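Local coordinates for prolyl 4-hydroxylase (Phytophthora capsici LT1534, PDB 6IUQ), which probably hydroxylates proline residues, as an iron(II)-dependent dioxygenase of the 2-oxoglutarate family with a double-stranded beta-helix core, at residues R272-L283 with L299-K310. Sequence-based numbering, arbitrary orientation.
Sequences RGVYEEEYYESL and LKSHETHVENVK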
ATOM      1  N   ARG A 272      12.265  -3.359  11.312  1.00 19.11           N
ATOM      2  CA  ARG A 272      13.206  -4.365  10.824  1.00 22.30           C
ATOM      3  C   ARG A 272      13.634  -5.260  11.979  1.00 18.13           C
ATOM      4  O   ARG A 272      13.782  -6.469  11.807  1.00 22.04           O
ATOM      5  CB  ARG A 272      14.420  -3.719  10.148  1.00 21.43           C
ATOM      6  CG  ARG A 272      15.336  -4.732   9.464  1.00 24.93           C
ATOM      7  CD  ARG A 272      16.452  -4.043   8.700  1.00 27.26           C
ATOM      8  NE  ARG A 272      15.952  -3.191   7.619  1.00 24.11           N
ATOM      9  CZ  ARG A 272      15.743  -3.600   6.373  1.00 28.48           C
ATOM     10  NH1 ARG A 272      15.977  -4.869   6.024  1.00 24.49           N
ATOM     11  NH2 ARG A 272      15.289  -2.736   5.472  1.00 24.95           N
ATOM     12  N   GLY A 273      13.792  -4.677  13.162  1.00 17.80           N
ATOM     13  CA  GLY A 273      14.031  -5.444  14.379  1.00 14.40           C
ATOM     14  C   GLY A 273      12.847  -6.302  14.784  1.00 19.04           C
ATOM     15  O   GLY A 273      12.973  -7.499  14.990  1.00 20.95           O
ATOM     16  N   VAL A 274      11.665  -5.704  14.882  1.00 24.36           N
ATOM     17  CA  VAL A 274      10.509  -6.482  15.309  1.00 20.76           C
ATOM     18  C   VAL A 274      10.172  -7.575  14.285  1.00 20.33           C
ATOM     19  O   VAL A 274       9.841  -8.698  14.649  1.00 25.06           O
ATOM     20  CB  VAL A 274       9.292  -5.576  15.553  1.00 22.19           C
ATOM     21  CG1 VAL A 274       8.074  -6.413  15.898  1.00 18.86           C
ATOM     22  CG2 VAL A 274       9.590  -4.563  16.651  1.00 17.76           C
ATOM     23  N   TYR A 275      10.298  -7.275  13.000  1.00 22.51           N
ATOM     24  CA  TYR A 275       9.928  -8.253  11.978  1.00 21.78           C
ATOM     25  C   TYR A 275      11.136  -8.807  11.214  1.00 24.15           C
ATOM     26  O   TYR A 275      11.033  -9.112  10.033  1.00 27.03           O
ATOM     27  CB  TYR A 275       8.937  -7.621  10.994  1.00 22.96           C
ATOM     28  CG  TYR A 275       7.590  -7.333  11.615  1.00 18.35           C
ATOM     29  CD1 TYR A 275       7.403  -6.241  12.451  1.00 18.71           C
ATOM     30  CD2 TYR A 275       6.515  -8.164  11.380  1.00 21.14           C
ATOM     31  CE1 TYR A 275       6.173  -5.990  13.041  1.00 20.94           C
ATOM     32  CE2 TYR A 275       5.283  -7.921  11.947  1.00 23.92           C
ATOM     33  CZ  TYR A 275       5.118  -6.832  12.777  1.00 21.19           C
ATOM     34  OH  TYR A 275       3.896  -6.593  13.340  1.00 16.98           O
ATOM     35  N   GLU A 276      12.272  -8.938  11.890  1.00 24.04           N
ATOM     36  CA  GLU A 276      13.482  -9.473  11.279  1.00 25.43           C
ATOM     37  C   GLU A 276      13.260 -10.728  10.442  1.00 22.21           C
ATOM     38  O   GLU A 276      13.753 -10.825   9.324  1.00 23.91           O
ATOM     39  CB  GLU A 276      14.519  -9.779  12.361  1.00 28.20           C
ATOM     40  CG  GLU A 276      15.935  -9.902  11.822  1.00 29.83           C
ATOM     41  CD  GLU A 276      16.915 -10.439  12.857  1.00 36.90           C
ATOM     42  OE1 GLU A 276      16.809 -10.085  14.059  1.00 31.51           O
ATOM     43  OE2 GLU A 276      17.786 -11.241  12.458  1.00 37.17           O
ATOM     44  N   GLU A 277      12.511 -11.686  10.970  1.00 22.78           N
ATOM     45  CA  GLU A 277      12.305 -12.947  10.271  1.00 22.78           C
ATOM     46  C   GLU A 277      11.613 -12.704   8.933  1.00 28.65           C
ATOM     47  O   GLU A 277      12.031 -13.240   7.897  1.00 21.84           O
ATOM     48  CB  GLU A 277      11.487 -13.924  11.122  1.00 28.81           C
ATOM     49  CG  GLU A 277      12.114 -14.289  12.468  1.00 30.15           C
ATOM     50  CD  GLU A 277      12.094 -13.129  13.470  1.00 39.31           C
ATOM     51  OE1 GLU A 277      11.307 -12.166  13.288  1.00 36.67           O
ATOM     52  OE2 GLU A 277      12.890 -13.167  14.432  1.00 43.18           O
ATOM     53  N   GLU A 278      10.561 -11.882   8.957  1.00 26.34           N
ATOM     54  CA  GLU A 278       9.826 -11.546   7.737  1.00 23.14           C
ATOM     55  C   GLU A 278      10.674 -10.768   6.719  1.00 19.18           C
ATOM     56  O   GLU A 278      10.679 -11.095   5.529  1.00 21.37           O
ATOM     57  CB  GLU A 278       8.565 -10.747   8.070  1.00 22.47           C
ATOM     58  CG  GLU A 278       7.439 -11.573   8.661  1.00 21.59           C
ATOM     59  CD  GLU A 278       7.580 -11.845  10.154  1.00 25.71           C
ATOM     60  OE1 GLU A 278       8.359 -11.159  10.845  1.00 26.87           O
ATOM     61  OE2 GLU A 278       6.892 -12.762  10.647  1.00 31.13           O
ATOM     62  N   TYR A 279      11.376  -9.737   7.171  1.00 18.32           N
ATOM     63  CA  TYR A 279      12.314  -9.023   6.309  1.00 18.79           C
ATOM     64  C   TYR A 279      13.368  -9.964   5.709  1.00 19.46           C
ATOM     65  O   TYR A 279      13.638  -9.930   4.504  1.00 17.14           O
ATOM     66  CB  TYR A 279      13.021  -7.921   7.084  1.00 19.57           C
ATOM     67  CG  TYR A 279      12.313  -6.584   7.199  1.00 20.31           C
ATOM     68  CD1 TYR A 279      11.315  -6.380   8.138  1.00 21.55           C
ATOM     69  CD2 TYR A 279      12.704  -5.503   6.421  1.00 20.66           C
ATOM     70  CE1 TYR A 279      10.688  -5.125   8.278  1.00 21.26           C
ATOM     71  CE2 TYR A 279      12.096  -4.250   6.552  1.00 21.55           C
ATOM     72  CZ  TYR A 279      11.086  -4.074   7.485  1.00 21.14           C
ATOM     73  OH  TYR A 279      10.480  -2.847   7.622  1.00 18.88           O
ATOM     74  N   TYR A 280      13.963 -10.803   6.548  1.00 21.21           N
ATOM     75  CA  TYR A 280      14.995 -11.725   6.081  1.00 19.64           C
ATOM     76  C   TYR A 280      14.435 -12.734   5.072  1.00 20.55           C
ATOM     77  O   TYR A 280      15.039 -12.970   4.015  1.00 24.31           O
ATOM     78  CB  TYR A 280      15.648 -12.452   7.267  1.00 21.05           C
ATOM     79  CG  TYR A 280      16.829 -13.329   6.882  1.00 20.92           C
ATOM     80  CD1 TYR A 280      18.102 -12.794   6.749  1.00 20.03           C
ATOM     81  CD2 TYR A 280      16.665 -14.700   6.656  1.00 19.44           C
ATOM     82  CE1 TYR A 280      19.190 -13.589   6.403  1.00 20.92           C
ATOM     83  CE2 TYR A 280      17.745 -15.505   6.312  1.00 23.64           C
ATOM     84  CZ  TYR A 280      19.003 -14.937   6.184  1.00 22.17           C
ATOM     85  OH  TYR A 280      20.070 -15.717   5.825  1.00 17.52           O
ATOM     86  N   GLU A 281      13.282 -13.321   5.359  1.00 20.58           N
ATOM     87  CA  GLU A 281      12.706 -14.266   4.402  1.00 22.99           C
ATOM     88  C   GLU A 281      12.419 -13.614   3.053  1.00 25.12           C
ATOM     89  O   GLU A 281      12.679 -14.215   2.009  1.00 25.37           O
ATOM     90  CB  GLU A 281      11.435 -14.901   4.944  1.00 24.34           C
ATOM     91  CG  GLU A 281      11.269 -16.353   4.494  1.00 35.81           C
ATOM     92  CD  GLU A 281      12.496 -17.235   4.828  1.00 39.94           C
ATOM     93  OE1 GLU A 281      13.111 -17.043   5.904  1.00 35.75           O
ATOM     94  OE2 GLU A 281      12.838 -18.122   4.016  1.00 31.10           O
ATOM     95  N   SER A 282      11.923 -12.378   3.063  1.00 24.78           N
ATOM     96  CA  SER A 282      11.700 -11.681   1.795  1.00 23.69           C
ATOM     97  C   SER A 282      13.019 -11.532   1.061  1.00 21.50           C
ATOM     98  O   SER A 282      13.072 -11.715  -0.141  1.00 22.44           O
ATOM     99  CB  SER A 282      11.052 -10.311   2.007  1.00 23.43           C
ATOM    100  OG  SER A 282       9.661 -10.439   2.236  1.00 28.97           O
ATOM    101  N   LEU A 283      14.095 -11.226   1.781  1.00 20.65           N
ATOM    102  CA  LEU A 283      15.384 -11.055   1.116  1.00 22.20           C
ATOM    103  C   LEU A 283      15.908 -12.388   0.557  1.00 25.61           C
ATOM    104  O   LEU A 283      16.629 -12.390  -0.433  1.00 27.42           O
ATOM    105  CB  LEU A 283      16.410 -10.425   2.065  1.00 19.71           C
ATOM    106  CG  LEU A 283      16.211  -8.935   2.365  1.00 23.75           C
ATOM    107  CD1 LEU A 283      16.778  -8.556   3.723  1.00 21.12           C
ATOM    108  CD2 LEU A 283      16.812  -8.068   1.283  1.00 20.85           C
ATOM    109  N   LEU A 299      20.852  -7.261   1.111  1.00 28.67           N
ATOM    110  CA  LEU A 299      21.029  -8.193   2.219  1.00 27.04           C
ATOM    111  C   LEU A 299      22.081  -7.686   3.195  1.00 26.19           C
ATOM    112  O   LEU A 299      21.877  -7.745   4.411  1.00 27.00           O
ATOM    113  CB  LEU A 299      21.408  -9.595   1.719  1.00 24.57           C
ATOM    114  CG  LEU A 299      21.655 -10.581   2.872  1.00 31.74           C
ATOM    115  CD1 LEU A 299      20.440 -10.677   3.796  1.00 21.84           C
ATOM    116  CD2 LEU A 299      22.013 -11.959   2.356  1.00 39.60           C
ATOM    117  N   LYS A 300      23.205  -7.193   2.676  1.00 27.05           N
ATOM    118  CA  LYS A 300      24.262  -6.691   3.550  1.00 29.42           C
ATOM    119  C   LYS A 300      23.736  -5.507   4.356  1.00 27.36           C
ATOM    120  O   LYS A 300      24.101  -5.313   5.503  1.00 28.20           O
ATOM    121  CB  LYS A 300      25.497  -6.287   2.745  1.00 30.01           C
ATOM    122  CG  LYS A 300      26.360  -7.445   2.329  1.00 37.55           C
ATOM    123  CD  LYS A 300      26.964  -8.148   3.536  1.00 42.79           C
ATOM    124  CE  LYS A 300      27.199  -9.630   3.247  1.00 44.15           C
ATOM    125  NZ  LYS A 300      27.791 -10.364   4.407  1.00 39.86           N
ATOM    126  N   SER A 301      22.857  -4.730   3.741  1.00 28.19           N
ATOM    127  CA  SER A 301      22.273  -3.566   4.390  1.00 28.58           C
ATOM    128  C   SER A 301      21.418  -4.005   5.578  1.00 23.66           C
ATOM    129  O   SER A 301      21.502  -3.443   6.669  1.00 25.94           O
ATOM    130  CB  SER A 301      21.461  -2.762   3.372  1.00 25.43           C
ATOM    131  OG  SER A 301      20.841  -1.668   3.993  1.00 35.01           O
ATOM    132  N   HIS A 302      20.624  -5.052   5.374  1.00 24.31           N
ATOM    133  CA  HIS A 302      19.793  -5.620   6.440  1.00 24.15           C
ATOM    134  C   HIS A 302      20.653  -6.163   7.580  1.00 25.65           C
ATOM    135  O   HIS A 302      20.458  -5.855   8.768  1.00 23.18           O
ATOM    136  CB  HIS A 302      18.918  -6.728   5.858  1.00 18.86           C
ATOM    137  CG  HIS A 302      18.294  -7.614   6.882  1.00 21.65           C
ATOM    138  ND1 HIS A 302      17.004  -7.434   7.339  1.00 23.21           N
ATOM    139  CD2 HIS A 302      18.776  -8.701   7.535  1.00 22.01           C
ATOM    140  CE1 HIS A 302      16.718  -8.372   8.227  1.00 19.27           C
ATOM    141  NE2 HIS A 302      17.777  -9.154   8.363  1.00 23.86           N
ATOM    142  N   GLU A 303      21.606  -6.989   7.185  1.00 22.98           N
ATOM    143  CA  GLU A 303      22.577  -7.594   8.077  1.00 25.20           C
ATOM    144  C   GLU A 303      23.268  -6.564   8.972  1.00 23.75           C
ATOM    145  O   GLU A 303      23.379  -6.749  10.186  1.00 27.60           O
ATOM    146  CB  GLU A 303      23.585  -8.343   7.217  1.00 29.94           C
ATOM    147  CG  GLU A 303      24.670  -9.076   7.912  1.00 36.72           C
ATOM    148  CD  GLU A 303      25.462  -9.893   6.908  1.00 43.86           C
ATOM    149  OE1 GLU A 303      26.657  -9.579   6.691  1.00 42.83           O
ATOM    150  OE2 GLU A 303      24.865 -10.822   6.312  1.00 42.25           O
ATOM    151  N   THR A 304      23.722  -5.475   8.367  1.00 22.41           N
ATOM    152  CA  THR A 304      24.341  -4.372   9.102  1.00 23.81           C
ATOM    153  C   THR A 304      23.376  -3.660  10.064  1.00 23.25           C
ATOM    154  O   THR A 304      23.742  -3.351  11.196  1.00 22.15           O
ATOM    155  CB  THR A 304      24.910  -3.334   8.126  1.00 29.03           C
ATOM    156  OG1 THR A 304      25.921  -3.947   7.316  1.00 36.51           O
ATOM    157  CG2 THR A 304      25.510  -2.170   8.875  1.00 20.70           C
ATOM    158  N   HIS A 305      22.155  -3.393   9.606  1.00 23.76           N
ATOM    159  CA  HIS A 305      21.148  -2.741  10.438  1.00 23.36           C
ATOM    160  C   HIS A 305      20.798  -3.595  11.657  1.00 26.84           C
ATOM    161  O   HIS A 305      20.719  -3.101  12.783  1.00 25.78           O
ATOM    162  CB  HIS A 305      19.892  -2.444   9.619  1.00 27.45           C
ATOM    163  CG  HIS A 305      18.829  -1.718  10.387  1.00 40.90           C
ATOM    164  ND1 HIS A 305      18.151  -2.287  11.448  1.00 39.69           N
ATOM    165  CD2 HIS A 305      18.319  -0.471  10.244  1.00 45.05           C
ATOM    166  CE1 HIS A 305      17.277  -1.421  11.928  1.00 31.80           C
ATOM    167  NE2 HIS A 305      17.360  -0.310  11.219  1.00 42.20           N
ATOM    168  N   VAL A 306      20.612  -4.886  11.433  1.00 27.64           N
ATOM    169  CA  VAL A 306      20.264  -5.809  12.503  1.00 28.42           C
ATOM    170  C   VAL A 306      21.351  -5.848  13.579  1.00 28.34           C
ATOM    171  O   VAL A 306      21.057  -5.939  14.779  1.00 24.67           O
ATOM    172  CB  VAL A 306      20.014  -7.244  11.922  1.00 24.37           C
ATOM    173  CG1 VAL A 306      20.139  -8.311  12.984  1.00 32.88           C
ATOM    174  CG2 VAL A 306      18.667  -7.310  11.256  1.00 22.90           C
ATOM    175  N   GLU A 307      22.612  -5.782  13.157  1.00 28.40           N
ATOM    176  CA  GLU A 307      23.712  -5.834  14.117  1.00 26.63           C
ATOM    177  C   GLU A 307      23.858  -4.498  14.861  1.00 25.90           C
ATOM    178  O   GLU A 307      24.137  -4.495  16.050  1.00 28.38           O
ATOM    179  CB  GLU A 307      25.024  -6.214  13.422  1.00 26.65           C
ATOM    180  CG  GLU A 307      26.251  -6.198  14.343  1.00 30.70           C
ATOM    181  CD  GLU A 307      26.183  -7.215  15.477  1.00 37.80           C
ATOM    182  OE1 GLU A 307      25.463  -8.229  15.344  1.00 42.64           O
ATOM    183  OE2 GLU A 307      26.849  -6.999  16.514  1.00 42.00           O
ATOM    184  N   ASN A 308      23.662  -3.378  14.162  1.00 24.75           N
ATOM    185  CA  ASN A 308      23.614  -2.046  14.792  1.00 24.70           C
ATOM    186  C   ASN A 308      22.549  -1.958  15.880  1.00 28.89           C
ATOM    187  O   ASN A 308      22.781  -1.396  16.943  1.00 28.98           O
ATOM    188  CB  ASN A 308      23.339  -0.962  13.756  1.00 21.59           C
ATOM    189  CG  ASN A 308      24.526  -0.701  12.849  1.00 31.32           C
ATOM    190  OD1 ASN A 308      25.661  -1.073  13.164  1.00 33.17           O
ATOM    191  ND2 ASN A 308      24.275  -0.038  11.725  1.00 30.30           N
ATOM    192  N   VAL A 309      21.378  -2.525  15.613  1.00 25.20           N
ATOM    193  CA  VAL A 309      20.357  -2.591  16.628  1.00 23.88           C
ATOM    194  C   VAL A 309      20.853  -3.404  17.808  1.00 26.63           C
ATOM    195  O   VAL A 309      20.736  -2.952  18.945  1.00 29.26           O
ATOM    196  CB  VAL A 309      19.039  -3.186  16.088  1.00 26.60           C
ATOM    197  CG1 VAL A 309      18.113  -3.554  17.229  1.00 22.67           C
ATOM    198  CG2 VAL A 309      18.362  -2.194  15.154  1.00 24.33           C
ATOM    199  N   LYS A 310      21.428  -4.581  17.558  1.00 24.85           N
ATOM    200  CA  LYS A 310      21.872  -5.449  18.656  1.00 25.33           C
ATOM    201  C   LYS A 310      22.976  -4.808  19.508  1.00 30.14           C
ATOM    202  O   LYS A 310      23.063  -5.065  20.711  1.00 36.30           O
ATOM    203  CB  LYS A 310      22.355  -6.808  18.129  1.00 33.05           C
ATOM    204  CG  LYS A 310      21.261  -7.609  17.425  1.00 37.55           C
ATOM    205  CD  LYS A 310      21.607  -9.091  17.295  1.00 41.98           C
ATOM    206  CE  LYS A 310      20.696  -9.787  16.273  1.00 39.62           C
ATOM    207  NZ  LYS A 310      19.232  -9.602  16.581  1.00 50.16           N
TER
HETATM  208  O   HOH W   1      17.987 -11.360   9.956  1.00 21.39           O
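In the helical C-terminal part of the chain, beside the double-stranded beta-helix core, helix 276-283 and the short helical turn before it pack against the nearly antiparallel helix 299-310, their axes at 161°. His302 is the central knob, set into a hole made by Arg272, Glu276, Tyr280 and Leu283. With its CG anti to the backbone N (chi1 165°), the imidazole projects into that hole, and both ring nitrogens find partners. Arg272 NH1 donates to His302 ND1 (3.1 Å), and each nitrogen lies in the plane of the other's group, although the planes stand 73° apart. A water 2.7 Å from His302 NE2 donates to Glu276 OE2, so it links ring and carboxylate. Leucine suits the apolar side of the hole: Leu283 CD1 lies 3.5 Å from His302 CB, and Leu283 CD1 also meets Leu299 CD1 (4.2 Å). Arginine serves twice, because its aliphatic CD also makes a CH-pi contact over one face of the His305 ring, 4.0 Å from the centroid. Glu276, its chain extended, crosses the methyls of Val306 to reach Lys310 in a long salt bridge (OE1 to NZ, 3.5 Å). Tyr279 offers its CB to His302, while its hydroxyl bonds Ser271. The arginine bond is consistent with ND1 being the unprotonated nitrogen of the ring, and together with the water-linked carboxylate it grips the imidazole at both nitrogens and fixes its rotation.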